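Local coordinates for putative aldehyde dehydrogenase AldY (Bacillus subtilis, PDB 4DNG), which probably oxidises aldehydes to carboxylates with NAD(+) and may help protect cells against stress from ethanol and related compounds, at residues Leu144-Ser149 / Asn221-Leu226; Ala165-Leu170 / Glu466-Thr471; Val367-Asp372 / Ala387-Ala392. All coordinates share one frame; numbering follows the deposited sequence.

Contacts 1 and 2 lie side by side, their centres about 12 Å apart, in the part of the fold that carries the inferred NAD(+) site; contact 3 sits across the chain, with centres about 42 to 43 Å from theirs. All three are mostly buried, but Arg225 brings contact 1 to the surface and the second subunit, and Gly370, Asp372 and Lys391 are exposed in contact 3. Contacts 1 and 2 share the sheet containing strands 135-150 and 469-477, and Phe468 packs on Leu226 and Ile147. Contact 1 mixes backbone bonds with apolar packing, contact 2 is aromatic and aliphatic packing, and contact 3 is chiefly parallel strand pairing.

Contact 1: residues Leu144-Ser149 / Asn221-Leu226; sequences LGVISS and NPIPRL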
# COMPACT_ATOMS: atom_id res chain seq x y z
N LEU A 144 -11.60 8.42 -0.46
CA LEU A 144 -10.30 8.47 0.22
C LEU A 144 -10.00 9.87 0.71
O LEU A 144 -9.55 10.06 1.84
CB LEU A 144 -9.19 8.01 -0.71
CG LEU A 144 -7.77 7.87 -0.20
CD1 LEU A 144 -7.66 7.10 1.11
CD2 LEU A 144 -7.00 7.18 -1.30
N GLY A 145 -10.27 10.84 -0.17
CA GLY A 145 -10.03 12.25 0.10
C GLY A 145 -9.41 12.94 -1.11
O GLY A 145 -10.00 12.97 -2.20
N VAL A 146 -8.21 13.47 -0.93
CA VAL A 146 -7.57 14.25 -2.00
C VAL A 146 -6.44 13.46 -2.62
O VAL A 146 -5.55 13.00 -1.91
CB VAL A 146 -7.02 15.58 -1.48
CG1 VAL A 146 -6.28 16.31 -2.59
CG2 VAL A 146 -8.15 16.43 -0.90
N ILE A 147 -6.48 13.32 -3.95
CA ILE A 147 -5.53 12.49 -4.69
C ILE A 147 -4.47 13.42 -5.28
O ILE A 147 -4.83 14.44 -5.89
CB ILE A 147 -6.24 11.75 -5.86
CG1 ILE A 147 -7.50 10.99 -5.40
CG2 ILE A 147 -5.28 10.84 -6.62
CD1 ILE A 147 -7.27 9.93 -4.34
N SER A 148 -3.19 13.07 -5.10
CA SER A 148 -2.09 13.69 -5.81
C SER A 148 -1.69 12.83 -7.01
O SER A 148 -1.26 11.68 -6.87
CB SER A 148 -0.89 13.92 -4.91
OG SER A 148 -0.06 14.95 -5.42
N SER A 149 -1.82 13.43 -8.19
CA SER A 149 -1.68 12.71 -9.46
C SER A 149 -0.61 13.34 -10.34
O SER A 149 -0.64 14.55 -10.56
CB SER A 149 -3.03 12.73 -10.16
OG SER A 149 -2.93 12.25 -11.47
N ASN A 221 3.08 17.53 0.80
CA ASN A 221 1.94 18.20 1.34
C ASN A 221 1.20 17.17 2.19
O ASN A 221 0.97 16.04 1.72
CB ASN A 221 1.06 18.77 0.23
CG ASN A 221 0.00 19.72 0.76
OD1 ASN A 221 -0.82 19.33 1.58
ND2 ASN A 221 0.02 20.95 0.29
N PRO A 222 0.90 17.52 3.45
CA PRO A 222 0.20 16.55 4.30
C PRO A 222 -1.17 16.18 3.77
O PRO A 222 -1.62 15.06 4.04
CB PRO A 222 0.09 17.24 5.68
CG PRO A 222 0.75 18.58 5.55
CD PRO A 222 1.45 18.66 4.22
N ILE A 223 -1.82 17.07 3.00
CA ILE A 223 -3.19 16.81 2.49
C ILE A 223 -3.45 15.47 1.75
O ILE A 223 -4.21 14.63 2.24
CB ILE A 223 -3.75 17.94 1.60
CG1 ILE A 223 -3.66 19.33 2.29
CG2 ILE A 223 -5.18 17.60 1.19
CD1 ILE A 223 -4.31 19.45 3.64
N PRO A 224 -2.85 15.27 0.56
CA PRO A 224 -3.36 14.18 -0.27
C PRO A 224 -3.15 12.83 0.36
O PRO A 224 -2.11 12.62 0.99
CB PRO A 224 -2.49 14.26 -1.55
CG PRO A 224 -1.24 14.93 -1.12
CD PRO A 224 -1.65 15.90 -0.04
N ARG A 225 -4.09 11.90 0.16
CA ARG A 225 -4.00 10.57 0.78
C ARG A 225 -3.52 9.46 -0.15
O ARG A 225 -3.23 8.35 0.30
CB ARG A 225 -5.29 10.22 1.49
CG ARG A 225 -5.30 10.70 2.92
CD ARG A 225 -6.68 10.69 3.53
NE ARG A 225 -6.81 11.78 4.50
CZ ARG A 225 -7.20 11.64 5.77
NH1 ARG A 225 -7.53 10.45 6.25
NH2 ARG A 225 -7.27 12.71 6.55
N LEU A 226 -3.40 9.78 -1.44
CA LEU A 226 -2.77 8.88 -2.42
C LEU A 226 -1.91 9.67 -3.39
O LEU A 226 -2.34 10.73 -3.87
CB LEU A 226 -3.82 8.10 -3.18
CG LEU A 226 -3.40 7.27 -4.39
CD1 LEU A 226 -2.96 5.88 -4.00
CD2 LEU A 226 -4.58 7.15 -5.31
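Leu144 leans over Arg225 and Leu226 from the loop at the start of this segment. A chi1 of -176° carries CG away from the backbone N and lays CG and CD1 against Arg225 CB, while Leu144 CD2 meets Leu226 CB at 3.8 Å, the two leucines crossing at about a right angle. Leu144 O lies 3.4 Å from Arg225 CD, against the aliphatic stem of the arginine. Gly145 turns the chain at a positive phi, and its N is bonded to Asn172 OD1. Val146 meets the loop with both side chain and backbone: CG2 packs on Ile223 CG2 at 3.8 Å, and its carbonyl O receives Arg225 N at 2.8 Å. Ile147 runs alongside Leu226, the two side chains pointing the same way, and its CG2 and CD1 both approach Leu226 CD2. Phe468 of helix 462-468 packs against this pair. Ser148 N donates to Leu226 O at 2.8 Å, with the donor almost in line with the C=O bond (176°). Ser148 CB touches Pro224 CB at 3.7 Å, Phe50 of helix 43-60 touches both side chains, and Ser148 OG is bonded to Met218 O. Strand 226-231, which starts at Leu226, continues beside strand 135-150, with a backbone bond between Ser148 and Ser228. This is the parallel strand pairing of a nucleotide-binding alpha/beta domain, and strand 226-231 leads to Gly231, where the NAD(+)-binding residues inferred by similarity begin. Two backbone bonds, from Arg225 N and Ser148 N, thus join the start of strand 226-231 to strand 135-150 within an apolar wrapping of leucine, isoleucine, valine and proline, while the charged end of Arg225 reaches the second subunit in a salt bridge with its Asp429.

Contact 2: residues Ala165-Leu170 / Glu466-Thr471; sequences APAIAL and EEFTVT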
# COMPACT_ATOMS: atom_id res chain seq x y z
N ALA A 165 -10.24 9.81 -13.44
CA ALA A 165 -11.64 9.38 -13.55
C ALA A 165 -12.16 8.51 -12.38
O ALA A 165 -13.23 8.77 -11.84
CB ALA A 165 -11.91 8.73 -14.91
N PRO A 166 -11.39 7.48 -11.96
CA PRO A 166 -11.80 6.79 -10.72
C PRO A 166 -11.84 7.71 -9.49
O PRO A 166 -12.77 7.63 -8.69
CB PRO A 166 -10.72 5.72 -10.54
CG PRO A 166 -9.68 5.98 -11.59
CD PRO A 166 -10.35 6.74 -12.69
N ALA A 167 -10.84 8.57 -9.35
CA ALA A 167 -10.81 9.52 -8.24
C ALA A 167 -12.13 10.28 -8.14
O ALA A 167 -12.80 10.26 -7.10
CB ALA A 167 -9.67 10.50 -8.42
N ILE A 168 -12.49 10.95 -9.23
CA ILE A 168 -13.71 11.73 -9.26
C ILE A 168 -14.98 10.86 -9.13
O ILE A 168 -15.92 11.24 -8.45
CB ILE A 168 -13.74 12.64 -10.51
CG1 ILE A 168 -12.74 13.78 -10.32
CG2 ILE A 168 -15.16 13.14 -10.79
CD1 ILE A 168 -12.32 14.45 -11.61
N ALA A 169 -14.97 9.69 -9.76
CA ALA A 169 -16.09 8.76 -9.66
C ALA A 169 -16.42 8.40 -8.23
O ALA A 169 -17.59 8.22 -7.88
CB ALA A 169 -15.78 7.50 -10.44
N LEU A 170 -15.39 8.31 -7.39
CA LEU A 170 -15.55 7.78 -6.04
C LEU A 170 -15.47 8.88 -4.99
O LEU A 170 -15.09 8.64 -3.83
CB LEU A 170 -14.54 6.65 -5.81
CG LEU A 170 -14.76 5.45 -6.75
CD1 LEU A 170 -13.52 4.59 -6.89
CD2 LEU A 170 -15.95 4.62 -6.29
N GLU A 466 -11.15 -0.20 -4.58
CA GLU A 466 -10.42 -0.28 -3.31
C GLU A 466 -9.31 0.77 -3.23
O GLU A 466 -9.05 1.29 -2.15
CB GLU A 466 -9.79 -1.67 -3.08
CG GLU A 466 -10.68 -2.89 -3.35
CD GLU A 466 -11.88 -3.01 -2.42
OE1 GLU A 466 -11.80 -2.62 -1.23
OE2 GLU A 466 -12.92 -3.52 -2.89
N GLU A 467 -8.68 1.09 -4.36
CA GLU A 467 -7.52 2.00 -4.38
C GLU A 467 -7.94 3.42 -4.07
O GLU A 467 -7.22 4.14 -3.38
CB GLU A 467 -6.76 1.95 -5.71
CG GLU A 467 -5.70 0.85 -5.84
CD GLU A 467 -4.97 0.89 -7.19
OE1 GLU A 467 -5.25 0.02 -8.06
OE2 GLU A 467 -4.11 1.78 -7.40
N PHE A 468 -9.11 3.81 -4.54
CA PHE A 468 -9.58 5.20 -4.43
C PHE A 468 -10.66 5.37 -3.38
O PHE A 468 -11.24 6.45 -3.24
CB PHE A 468 -10.03 5.72 -5.80
CG PHE A 468 -8.90 5.88 -6.78
CD1 PHE A 468 -8.18 7.07 -6.83
CD2 PHE A 468 -8.52 4.83 -7.61
CE1 PHE A 468 -7.11 7.22 -7.71
CE2 PHE A 468 -7.46 4.97 -8.48
CZ PHE A 468 -6.76 6.17 -8.53
N THR A 469 -10.94 4.31 -2.63
CA THR A 469 -11.89 4.43 -1.52
C THR A 469 -11.30 3.89 -0.25
O THR A 469 -10.36 3.10 -0.29
CB THR A 469 -13.21 3.70 -1.78
OG1 THR A 469 -12.98 2.28 -1.87
CG2 THR A 469 -13.88 4.23 -3.05
N VAL A 470 -11.87 4.33 0.87
CA VAL A 470 -11.54 3.73 2.16
C VAL A 470 -12.66 2.83 2.71
O VAL A 470 -13.86 3.02 2.44
CB VAL A 470 -11.09 4.79 3.17
CG1 VAL A 470 -12.28 5.54 3.75
CG2 VAL A 470 -10.24 4.16 4.26
N THR A 471 -12.26 1.81 3.44
CA THR A 471 -13.21 0.92 4.08
C THR A 471 -13.44 1.43 5.50
O THR A 471 -12.49 1.52 6.29
CB THR A 471 -12.69 -0.52 4.06
OG1 THR A 471 -13.08 -1.14 2.83
CG2 THR A 471 -13.22 -1.35 5.23
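Phe468 lies with one ring face against Pro166 and Ala167 in a buried contact, made chiefly of apolar side chains, between the end of helix 156-169 and the junction of helix 462-468 with strand 469-477. Pro166 CB stands over the ring as a CH-pi contact, 4.1 Å from the centroid and 24° off the normal, its CB 3.8 Å from Phe468 CD2. Ala167 N lies over the same face, toward the rim, and Ala167 CA reaches Phe468 CD1 at 3.9 Å. The chi1 of Phe468, -68°, puts CG beside its own backbone N and swings the ring toward the helix. This helix follows strand 135-150 in the chain and packs on that strand's sheet, which strand 469-477 joins in antiparallel order, as in the layered alpha/beta fold of aldehyde dehydrogenases; Ile147 of strand 135-150 also touches Ala167. Leu170, the first residue past the helix, crosses the Phe468 side chain at about a right angle, CD1 to CB 3.8 Å. Its CB also meets Thr469 CG2 at 3.7 Å, while Thr469 OG1 turns back to bond Val465 O. Asn172 ND2 bonds both Phe468 O and Ala167 O, bridging the two segments from beside them.

Contact 3: residues Val367-Asp372 / Ala387-Ala392; sequences VFVGAD and ATIIKA
Backbone bonds carry the pairing of Val367-Val369 with Ala387-Ile389, two parallel strands whose axes come within 4.7 Å and cross at only 16°. Phe368 sits at the centre of the ladder: its N donates to Ala387 O at 2.9 Å, and its O receives Ile389 N at the same length, each donor tilted by some 23 to 24° from the carbonyl plane. Gly370, at positive phi, then shifts the register by one residue, leaving Ala371 N to bond Ile389 O at 3.1 Å, in the carbonyl plane. Weaker CA-H...O contacts, Val367 CA to Ala387 O and Thr388 CA to Phe368 O, fill in between the bonds. Carbonyl oxygens meet side-chain carbons too: Ile390 CG1 rests against Ala371 O at 3.3 Å, and the edge of the Phe368 ring approaches Ala387 O.

Apolar contacts fall on two faces. On that of Val367 and Ala387, Ile389 CG1 is reached by CG1 of both Val367 and Val369, the latter at 3.8 Å with the two side chains running side by side. On the other, Ala371 CB presses on Thr388 CG2 at 3.4 Å, close to Ile377.

The exposed Lys391 makes a cation-pi contact with Tyr300. The two strands and helix 376-379 form a beta-alpha-beta unit away from the annotated sites, and backbone bonds to Val354, Glu351 and Ile293 continue the sheet on both sides. Backbone polar groups are thus paired within the sheet, while aliphatic side chains meet helices 297-313 and 376-379 on its two faces.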
# COMPACT_ATOMS: atom_id res chain seq x y z
N VAL A 367 17.36 -2.63 -34.71
CA VAL A 367 17.14 -3.97 -34.19
C VAL A 367 18.48 -4.65 -33.92
O VAL A 367 19.27 -4.89 -34.84
CB VAL A 367 16.22 -4.84 -35.09
CG1 VAL A 367 16.02 -6.22 -34.47
CG2 VAL A 367 14.86 -4.16 -35.33
N PHE A 368 18.73 -4.91 -32.64
CA PHE A 368 19.88 -5.70 -32.20
C PHE A 368 19.45 -7.16 -32.05
O PHE A 368 18.34 -7.45 -31.58
CB PHE A 368 20.41 -5.17 -30.87
CG PHE A 368 21.11 -3.85 -30.99
CD1 PHE A 368 22.43 -3.79 -31.41
CD2 PHE A 368 20.46 -2.66 -30.66
CE1 PHE A 368 23.09 -2.57 -31.52
CE2 PHE A 368 21.11 -1.44 -30.77
CZ PHE A 368 22.43 -1.40 -31.20
N VAL A 369 20.31 -8.08 -32.48
CA VAL A 369 19.97 -9.50 -32.44
C VAL A 369 21.03 -10.29 -31.71
O VAL A 369 22.18 -9.85 -31.60
CB VAL A 369 19.73 -10.10 -33.85
CG1 VAL A 369 18.46 -9.53 -34.47
CG2 VAL A 369 20.93 -9.86 -34.76
N GLY A 370 20.64 -11.46 -31.22
CA GLY A 370 21.53 -12.40 -30.56
C GLY A 370 22.16 -11.84 -29.30
O GLY A 370 23.30 -12.16 -28.98
N ALA A 371 21.40 -10.98 -28.61
CA ALA A 371 21.87 -10.36 -27.38
C ALA A 371 21.74 -11.27 -26.16
O ALA A 371 20.83 -12.09 -26.07
CB ALA A 371 21.09 -9.08 -27.13
N ASP A 372 22.66 -11.10 -25.20
CA ASP A 372 22.51 -11.69 -23.88
C ASP A 372 21.34 -11.04 -23.14
O ASP A 372 21.08 -9.85 -23.30
CB ASP A 372 23.79 -11.46 -23.07
CG ASP A 372 24.15 -12.66 -22.22
OD1 ASP A 372 24.82 -13.57 -22.76
OD2 ASP A 372 23.79 -12.68 -21.01
N ALA A 387 14.78 -2.36 -30.65
CA ALA A 387 14.36 -3.72 -30.29
C ALA A 387 15.60 -4.57 -30.04
O ALA A 387 16.64 -4.36 -30.66
CB ALA A 387 13.49 -4.34 -31.38
N THR A 388 15.47 -5.52 -29.12
CA THR A 388 16.55 -6.44 -28.78
C THR A 388 16.01 -7.88 -28.76
O THR A 388 15.04 -8.20 -28.05
CB THR A 388 17.20 -6.07 -27.42
OG1 THR A 388 17.57 -4.68 -27.42
CG2 THR A 388 18.43 -6.91 -27.16
N ILE A 389 16.62 -8.74 -29.57
CA ILE A 389 16.15 -10.11 -29.70
C ILE A 389 17.15 -11.02 -29.03
O ILE A 389 18.37 -10.93 -29.27
CB ILE A 389 16.00 -10.55 -31.17
CG1 ILE A 389 15.50 -9.39 -32.07
CG2 ILE A 389 15.15 -11.81 -31.26
CD1 ILE A 389 14.00 -9.22 -32.21
N ILE A 390 16.62 -11.89 -28.17
CA ILE A 390 17.41 -12.80 -27.37
C ILE A 390 17.07 -14.26 -27.68
O ILE A 390 15.91 -14.63 -27.76
CB ILE A 390 17.20 -12.51 -25.86
CG1 ILE A 390 17.71 -11.10 -25.54
CG2 ILE A 390 17.88 -13.58 -24.98
CD1 ILE A 390 17.01 -10.45 -24.37
N LYS A 391 18.12 -15.06 -27.84
CA LYS A 391 18.02 -16.48 -28.10
C LYS A 391 17.76 -17.25 -26.80
O LYS A 391 18.43 -17.02 -25.80
CB LYS A 391 19.32 -16.97 -28.75
CG LYS A 391 19.31 -18.38 -29.32
CD LYS A 391 18.58 -18.42 -30.65
CE LYS A 391 19.17 -19.43 -31.62
NZ LYS A 391 20.34 -18.86 -32.36
N ALA A 392 16.78 -18.16 -26.84
CA ALA A 392 16.54 -19.14 -25.76
C ALA A 392 16.69 -20.58 -26.29
O ALA A 392 16.19 -20.91 -27.37
CB ALA A 392 15.16 -18.93 -25.13